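Local structure of uricase (Bacillus fastidiosus, 4R8X) at residues Met5-Gly10 against Ser64-Thr69; Asp70-Phe75 against Glu97-Lys102. The protein catalyses the oxidation of urate by molecular oxygen, the first step on the route from urate to (S)-allantoin in purine breakdown. All coordinates share one frame; numbering follows the deposited sequence.

Contact 1 (Met5-Gly10 against Ser64-Thr69); sequences MFYGKG and SLVVAT
A first torsion of 83° sets CG of Tyr7 between its backbone N and carbonyl carbon, swinging the ring off strand 5-17 toward the loop at Val66 and Val67. Lys9, with CG trans to its N (chi1 -163°) and bends at chi2 and chi3, turns its ammonium to Thr69. Tyr7 suits its place because a long flat side chain spans the gap and carries a donor at its far end: OH gives a hydrogen bond of 2.6 Å to Val67 O. The C=O...donor angle is 122°, with the hydroxyl in the carbonyl plane on a lone pair, and the same oxygen lies at the ring edge, 3.3 Å from Tyr7 CE2. A valine methyl suits the ring's apolar flank, Val66 CG1 approaching obliquely to 3.8 Å from Tyr7 CE2. Lysine's length lets CD and CE pass along Thr69 before NZ bonds. Thr69, the first residue of helix 69-82, offers a hydroxyl and a methyl on one carbon: OG1 accepts from Lys9 NZ at 2.9 Å, while CG2 rests 3.2 Å from Gly8 O. Glycine easily adopts the nearly fully extended backbone at Gly8. The contact joins the first strand, paired with strand 40-50 and with a strand of a second subunit, to the loop and start of helix 69-82. An antiparallel sheet with helices packed on one side is the tunnelling fold (T-fold) of uricases.

Contact 2 (Asp70-Phe75 against Glu97-Lys102); sequences DSMKNF and EAFLAK
Phe75 and Phe99 form an offset face-to-face stack between helices 69-82 and 88-102, the helix pair that lies against the antiparallel sheet of this T-fold domain. The segment axes approach to 11.9 Å with their directions 123° apart, a separation that large aromatic side chains can bridge. Phe75 holds CG trans to its backbone N (chi1 -166°), which sends the ring across to the other helix. Its CB already meets the rim of the partner ring, 3.7 Å from Phe99 CZ. CG sits 3.5 Å from Phe99 CE1, which CD2 also faces, more loosely. CD1 comes over the centre of the Phe99 face, 3.3 Å from Phe99 CZ. Farther out, CE1 passes CG and the backbone N of Phe99, and the tip CZ reaches the Phe99 helix itself, 3.5 Å from Ala98 C. The small methyl of Ala98 lets that tip come so near the backbone. Phe75 CE2 meets Lys102 CB at 4.1 Å, the two side chains crossing at a slant. The aromatic side chains run in opposite directions, with centroids 3.9 Å apart and planes only 16° from parallel; the rings are displaced, so that Phe99 CE1 lies nearer the rim of Phe75. Lys102 spends its aliphatic root here, while its NZ forms a salt bridge with Glu186 of a second subunit; that subunit also brings the ring of Tyr187 against Phe75. Phe99 reaches on past the stack to the other helix, where Met72 O lies at its edge, 3.8 Å from Phe99 CZ.

Contact 1 leads directly into contact 2, since Thr69 opens the helix that carries Asp70-Phe75, and their centres are about 10 Å apart. Met72 joins them: it begins beside Phe99 in contact 2, and its thioether runs back into contact 1, where CE lies 3.2 Å from Tyr7 CE2 and SD 3.7 Å from Gly8 CA. A flexible, unbranched sulfur chain fits this junction of strand, loop and helix. Both contacts lie away from the predicted urate-binding residues of their own chain, but both border a second subunit, in which Gln245, predicted to bind urate, packs against Tyr7.

Contact 1 (Met5-Gly10 against Ser64-Thr69)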
# COMPACT_ATOMS: atom_id res chain seq x y z
N MET D 5 -22.63 3.90 18.85
CA MET D 5 -22.37 5.33 19.06
C MET D 5 -21.03 5.55 19.74
O MET D 5 -20.87 5.25 20.92
CB MET D 5 -23.50 6.00 19.85
CG MET D 5 -23.21 7.46 20.15
SD MET D 5 -24.64 8.40 20.74
CE MET D 5 -24.95 7.65 22.33
N PHE D 6 -20.07 6.08 18.99
CA PHE D 6 -18.76 6.43 19.53
C PHE D 6 -18.09 7.45 18.62
O PHE D 6 -18.51 7.64 17.48
CB PHE D 6 -17.87 5.20 19.72
CG PHE D 6 -17.65 4.40 18.47
CD1 PHE D 6 -16.69 4.77 17.54
CD2 PHE D 6 -18.41 3.27 18.22
CE1 PHE D 6 -16.48 4.02 16.37
CE2 PHE D 6 -18.20 2.53 17.07
CZ PHE D 6 -17.24 2.90 16.15
N TYR D 7 -17.07 8.12 19.12
CA TYR D 7 -16.28 8.99 18.25
C TYR D 7 -14.90 9.14 18.87
O TYR D 7 -14.71 8.89 20.07
CB TYR D 7 -16.97 10.34 18.03
CG TYR D 7 -16.73 11.33 19.14
CD1 TYR D 7 -17.23 11.11 20.42
CD2 TYR D 7 -16.01 12.49 18.90
CE1 TYR D 7 -17.01 12.02 21.43
CE2 TYR D 7 -15.80 13.40 19.89
CZ TYR D 7 -16.29 13.15 21.16
OH TYR D 7 -16.06 14.05 22.16
N GLY D 8 -13.92 9.55 18.07
CA GLY D 8 -12.58 9.67 18.60
C GLY D 8 -11.54 10.14 17.61
O GLY D 8 -11.87 10.83 16.64
N LYS D 9 -10.29 9.79 17.89
CA LYS D 9 -9.16 10.16 17.04
C LYS D 9 -8.35 8.92 16.76
O LYS D 9 -7.99 8.19 17.67
CB LYS D 9 -8.29 11.20 17.75
CG LYS D 9 -7.34 11.96 16.84
CD LYS D 9 -8.10 12.96 15.99
CE LYS D 9 -7.33 14.24 15.81
NZ LYS D 9 -8.18 15.21 15.07
N GLY D 10 -8.05 8.70 15.48
CA GLY D 10 -7.18 7.61 15.07
C GLY D 10 -5.85 8.13 14.56
O GLY D 10 -5.71 9.33 14.36
N SER D 64 -21.91 20.67 22.86
CA SER D 64 -21.70 21.07 24.26
C SER D 64 -20.90 20.08 25.11
O SER D 64 -20.07 20.47 25.92
CB SER D 64 -23.04 21.37 24.93
OG SER D 64 -23.68 22.45 24.26
N LEU D 65 -21.16 18.79 24.90
CA LEU D 65 -20.49 17.75 25.68
C LEU D 65 -19.45 17.03 24.83
O LEU D 65 -19.03 15.92 25.16
CB LEU D 65 -21.50 16.76 26.23
CG LEU D 65 -22.36 17.28 27.38
CD1 LEU D 65 -23.34 16.20 27.84
CD2 LEU D 65 -21.48 17.76 28.53
N VAL D 66 -19.03 17.68 23.75
CA VAL D 66 -18.07 17.08 22.84
C VAL D 66 -16.65 17.51 23.17
O VAL D 66 -16.29 18.68 23.03
CB VAL D 66 -18.41 17.39 21.38
CG1 VAL D 66 -17.32 16.85 20.45
CG2 VAL D 66 -19.76 16.80 21.01
N VAL D 67 -15.85 16.57 23.65
CA VAL D 67 -14.41 16.76 23.71
C VAL D 67 -13.91 16.75 22.27
O VAL D 67 -14.20 15.81 21.52
CB VAL D 67 -13.73 15.63 24.51
CG1 VAL D 67 -12.21 15.81 24.52
CG2 VAL D 67 -14.31 15.55 25.93
N ALA D 68 -13.19 17.79 21.86
CA ALA D 68 -12.71 17.88 20.48
C ALA D 68 -11.70 16.77 20.22
O ALA D 68 -10.92 16.42 21.10
CB ALA D 68 -12.07 19.24 20.24
N THR D 69 -11.74 16.18 19.02
CA THR D 69 -10.82 15.07 18.73
C THR D 69 -9.36 15.51 18.85
O THR D 69 -8.50 14.75 19.33
CB THR D 69 -11.11 14.37 17.36
OG1 THR D 69 -10.83 15.27 16.28
CG2 THR D 69 -12.56 13.89 17.28

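Contact 2 (Asp70-Phe75 against Glu97-Lys102)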
# COMPACT_ATOMS: atom_id res chain seq x y z
N ASP D 70 -9.07 16.74 18.44
CA ASP D 70 -7.73 17.28 18.58
C ASP D 70 -7.31 17.33 20.05
O ASP D 70 -6.16 17.05 20.40
CB ASP D 70 -7.65 18.66 17.94
CG ASP D 70 -6.28 19.29 18.08
OD1 ASP D 70 -5.40 18.94 17.27
OD2 ASP D 70 -6.10 20.13 18.98
N SER D 71 -8.26 17.66 20.92
CA SER D 71 -8.00 17.65 22.36
C SER D 71 -7.70 16.25 22.87
O SER D 71 -6.88 16.08 23.77
CB SER D 71 -9.19 18.24 23.11
OG SER D 71 -9.43 19.56 22.68
N MET D 72 -8.35 15.25 22.30
CA MET D 72 -8.06 13.86 22.66
C MET D 72 -6.62 13.49 22.32
O MET D 72 -5.95 12.79 23.09
CB MET D 72 -8.98 12.88 21.95
CG MET D 72 -10.44 13.08 22.21
SD MET D 72 -11.36 11.83 21.30
CE MET D 72 -12.92 12.68 21.18
N LYS D 73 -6.18 13.94 21.15
CA LYS D 73 -4.82 13.72 20.72
C LYS D 73 -3.83 14.34 21.71
O LYS D 73 -2.88 13.70 22.13
CB LYS D 73 -4.63 14.29 19.31
CG LYS D 73 -3.18 14.38 18.85
CD LYS D 73 -3.04 15.28 17.64
CE LYS D 73 -3.40 16.72 17.96
NZ LYS D 73 -2.37 17.46 18.74
N ASN D 74 -4.08 15.59 22.11
CA ASN D 74 -3.24 16.27 23.08
C ASN D 74 -3.22 15.53 24.42
O ASN D 74 -2.18 15.38 25.05
CB ASN D 74 -3.70 17.71 23.32
CG ASN D 74 -3.53 18.60 22.10
OD1 ASN D 74 -2.70 18.33 21.24
ND2 ASN D 74 -4.32 19.68 22.04
N PHE D 75 -4.39 15.06 24.84
CA PHE D 75 -4.52 14.30 26.08
C PHE D 75 -3.60 13.08 26.07
O PHE D 75 -2.87 12.83 27.04
CB PHE D 75 -5.98 13.86 26.22
CG PHE D 75 -6.35 13.37 27.60
CD1 PHE D 75 -6.15 12.04 27.96
CD2 PHE D 75 -6.97 14.22 28.51
CE1 PHE D 75 -6.53 11.57 29.22
CE2 PHE D 75 -7.34 13.75 29.77
CZ PHE D 75 -7.13 12.44 30.12
N GLU D 97 -8.38 5.45 32.03
CA GLU D 97 -8.83 5.86 33.36
C GLU D 97 -8.72 7.37 33.51
O GLU D 97 -9.60 8.01 34.10
CB GLU D 97 -8.04 5.12 34.43
CG GLU D 97 -8.46 3.67 34.50
CD GLU D 97 -7.56 2.78 35.33
OE1 GLU D 97 -6.41 3.16 35.64
OE2 GLU D 97 -8.02 1.67 35.68
N ALA D 98 -7.67 7.95 32.94
CA ALA D 98 -7.47 9.39 33.01
C ALA D 98 -8.58 10.14 32.28
O ALA D 98 -9.09 11.15 32.79
CB ALA D 98 -6.10 9.75 32.44
N PHE D 99 -8.95 9.67 31.09
CA PHE D 99 -10.07 10.28 30.37
C PHE D 99 -11.34 10.25 31.23
O PHE D 99 -12.05 11.25 31.33
CB PHE D 99 -10.34 9.55 29.05
CG PHE D 99 -9.59 10.08 27.85
CD1 PHE D 99 -9.82 11.35 27.37
CD2 PHE D 99 -8.70 9.26 27.16
CE1 PHE D 99 -9.15 11.83 26.25
CE2 PHE D 99 -8.04 9.72 26.04
CZ PHE D 99 -8.25 11.01 25.59
N LEU D 100 -11.62 9.10 31.84
CA LEU D 100 -12.83 8.96 32.66
C LEU D 100 -12.80 9.87 33.88
O LEU D 100 -13.84 10.37 34.31
CB LEU D 100 -13.05 7.51 33.05
CG LEU D 100 -13.49 6.60 31.90
CD1 LEU D 100 -13.47 5.15 32.33
CD2 LEU D 100 -14.87 7.00 31.39
N ALA D 101 -11.61 10.08 34.44
CA ALA D 101 -11.49 10.95 35.61
C ALA D 101 -11.74 12.39 35.22
O ALA D 101 -12.31 13.17 35.98
CB ALA D 101 -10.12 10.80 36.25
N LYS D 102 -11.29 12.76 34.02
CA LYS D 102 -11.40 14.14 33.55
C LYS D 102 -12.82 14.49 33.09
O LYS D 102 -13.29 15.59 33.33
CB LYS D 102 -10.40 14.39 32.42
CG LYS D 102 -10.41 15.80 31.88
CD LYS D 102 -10.13 16.81 32.97
CE LYS D 102 -9.94 18.19 32.37
NZ LYS D 102 -9.59 19.16 33.44